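Local coordinates for protein large component of pyocin AP41 (Pseudomonas aeruginosa, PDB 4UHQ) that is the killing component of a bacteriocin, its C-terminal domain, the part described here, probably cutting DNA as a metal-binding endonuclease of the colicin/pyocin family, at residues F94-H98 against H122-H126. Sequence-based numbering, arbitrary orientation.
Sequences FEIHH and HSEIH. With NI (nickel (II) ion), chain E.
Glu-95, at the start of strand 95-98, reaches across to the imidazole of His-122 on helix 119-132. His-122 ND1 donates to Glu-95 OE1 at 2.8 Å with an N-H...O angle of 160°; the acceptor lies almost in the ring plane, while the nitrogen meets the carboxylate on its anti side, somewhat out of its plane. Carboxylate and ring are turned nearly perpendicular. Because ND1 donates to Glu-95 and NE2 sits on nickel, both ring nitrogens are engaged, making Glu-95 a second-shell residue that steadies the ring's rotation. Ile-96 points the other way, packing on Trp-45 and Phe-52 of helix 45-57. His-97 returns to the helix side: the strand backbone places its CB over one face of the His-122 ring, a CH-pi contact 3.6 Å from the centroid, and with CG anti to the backbone N (chi1 158°) the ring swings ND1 onto the metal. His-97 ND1, His-122 NE2 and His-126 NE2 each lie 2.1 Å from nickel. The last two, one helical turn apart, share the metal with the strand residue, an arrangement in keeping with the beta-beta-alpha-metal motif of HNH nucleases, here built from antiparallel strands 95-98 and 114-117 followed by helix 119-132. The ligand nitrogens crowd together, His-97 ND1 and His-122 NE2 being 2.9 Å apart, because they converge on one ion rather than hydrogen-bond. The His-97 and His-126 rings approach from opposite directions with planes at 90°. Beyond the metal-binding nitrogen, His-97 NE2 meets the Ile-125 CG2 methyl at 3.6 Å. A water 2.2 Å from nickel is a fourth ligand, and two atoms from elsewhere bring the number to six. His-98 NE2 donates to Leu-108 O, while its ND1 hydrogen-bonds to a citrate, probably from the crystallisation liquor.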
loop_
_atom_site.group_PDB
_atom_site.type_symbol
_atom_site.label_atom_id
_atom_site.label_comp_id
_atom_site.label_asym_id
_atom_site.label_seq_id
_atom_site.Cartn_x
_atom_site.Cartn_y
_atom_site.Cartn_z
ATOM N N PHE A 94 -8.101 0.320 0.404
ATOM C CA PHE A 94 -6.761 0.369 0.971
ATOM C C PHE A 94 -5.851 1.240 0.102
ATOM O O PHE A 94 -5.898 1.208 -1.136
ATOM C CB PHE A 94 -6.205 -1.066 1.109
ATOM C CG PHE A 94 -6.855 -1.849 2.207
ATOM C CD1 PHE A 94 -6.379 -1.777 3.479
ATOM C CD2 PHE A 94 -7.894 -2.722 1.918
ATOM C CE1 PHE A 94 -6.969 -2.511 4.514
ATOM C CE2 PHE A 94 -8.483 -3.451 2.940
ATOM C CZ PHE A 94 -8.011 -3.370 4.206
ATOM N N GLU A 95 -5.042 2.036 0.782
ATOM C CA GLU A 95 -4.167 3.014 0.150
ATOM C C GLU A 95 -2.716 2.703 0.394
ATOM O O GLU A 95 -2.375 2.149 1.428
ATOM C CB GLU A 95 -4.493 4.443 0.708
ATOM C CG GLU A 95 -5.892 4.870 0.202
ATOM C CD GLU A 95 -6.377 6.189 0.708
ATOM O OE1 GLU A 95 -5.698 6.775 1.582
ATOM O OE2 GLU A 95 -7.465 6.620 0.248
ATOM N N ILE A 96 -1.862 3.072 -0.561
ATOM C CA ILE A 96 -0.425 2.961 -0.400
ATOM C C ILE A 96 0.087 4.333 0.046
ATOM O O ILE A 96 -0.074 5.319 -0.690
ATOM C CB ILE A 96 0.223 2.546 -1.718
ATOM C CG1 ILE A 96 -0.371 1.242 -2.234
ATOM C CG2 ILE A 96 1.753 2.391 -1.486
ATOM C CD1 ILE A 96 0.056 0.949 -3.684
ATOM N N HIS A 97 0.575 4.420 1.277
ATOM C CA HIS A 97 1.071 5.694 1.816
ATOM C C HIS A 97 2.593 5.722 1.804
ATOM O O HIS A 97 3.277 4.725 2.084
ATOM C CB HIS A 97 0.503 5.871 3.243
ATOM C CG HIS A 97 1.267 6.802 4.155
ATOM N ND1 HIS A 97 1.265 8.193 4.047
ATOM C CD2 HIS A 97 1.976 6.520 5.280
ATOM C CE1 HIS A 97 1.974 8.705 5.038
ATOM N NE2 HIS A 97 2.421 7.711 5.799
ATOM N N HIS A 98 3.121 6.883 1.433
ATOM C CA HIS A 98 4.554 7.121 1.483
ATOM C C HIS A 98 4.933 7.561 2.893
ATOM O O HIS A 98 4.521 8.610 3.373
ATOM C CB HIS A 98 4.936 8.192 0.435
ATOM C CG HIS A 98 4.821 7.673 -0.966
ATOM N ND1 HIS A 98 3.646 7.712 -1.697
ATOM C CD2 HIS A 98 5.753 7.086 -1.757
ATOM C CE1 HIS A 98 3.860 7.129 -2.878
ATOM N NE2 HIS A 98 5.128 6.740 -2.936
ATOM N N HIS A 122 -4.854 6.605 6.956
ATOM C CA HIS A 122 -3.937 7.470 6.192
ATOM C C HIS A 122 -4.169 8.948 6.526
ATOM O O HIS A 122 -3.219 9.729 6.703
ATOM C CB HIS A 122 -4.187 7.222 4.698
ATOM C CG HIS A 122 -3.118 7.757 3.792
ATOM N ND1 HIS A 122 -3.237 7.700 2.420
ATOM C CD2 HIS A 122 -1.905 8.302 4.037
ATOM C CE1 HIS A 122 -2.169 8.238 1.853
ATOM N NE2 HIS A 122 -1.356 8.651 2.813
ATOM N N SER A 123 -5.418 9.365 6.584
ATOM C CA SER A 123 -5.727 10.733 6.950
ATOM C C SER A 123 -5.235 11.079 8.356
ATOM O O SER A 123 -4.633 12.185 8.560
ATOM C CB SER A 123 -7.226 10.953 6.819
ATOM O OG SER A 123 -7.598 12.266 7.191
ATOM N N GLU A 124 -5.447 10.161 9.316
ATOM C CA GLU A 124 -4.988 10.395 10.666
ATOM C C GLU A 124 -3.470 10.547 10.680
ATOM O O GLU A 124 -2.940 11.396 11.406
ATOM C CB GLU A 124 -5.412 9.266 11.599
ATOM C CG GLU A 124 -6.924 9.220 11.758
ATOM C CD GLU A 124 -7.376 8.007 12.547
ATOM O OE1 GLU A 124 -6.538 7.138 12.858
ATOM O OE2 GLU A 124 -8.578 7.942 12.894
ATOM N N ILE A 125 -2.777 9.716 9.918
ATOM C CA ILE A 125 -1.302 9.796 9.936
ATOM C C ILE A 125 -0.843 11.164 9.457
ATOM O O ILE A 125 0.027 11.784 10.070
ATOM C CB ILE A 125 -0.698 8.684 9.068
ATOM C CG1 ILE A 125 -0.861 7.357 9.784
ATOM C CG2 ILE A 125 0.774 8.977 8.709
ATOM C CD1 ILE A 125 -0.514 6.140 8.859
ATOM N N HIS A 126 -1.474 11.691 8.410
ATOM C CA HIS A 126 -1.072 12.992 7.930
ATOM C C HIS A 126 -1.430 14.114 8.898
ATOM O O HIS A 126 -0.644 15.048 9.040
ATOM C CB HIS A 126 -1.632 13.238 6.544
ATOM C CG HIS A 126 -0.848 12.522 5.501
ATOM N ND1 HIS A 126 0.353 13.008 5.046
ATOM C CD2 HIS A 126 -1.041 11.327 4.886
ATOM C CE1 HIS A 126 0.878 12.139 4.200
ATOM N NE2 HIS A 126 0.044 11.118 4.073
HETATM NI NI NI E . 0.500 9.582 2.690
HETATM O O HOH W 1 2.522 10.335 2.653
#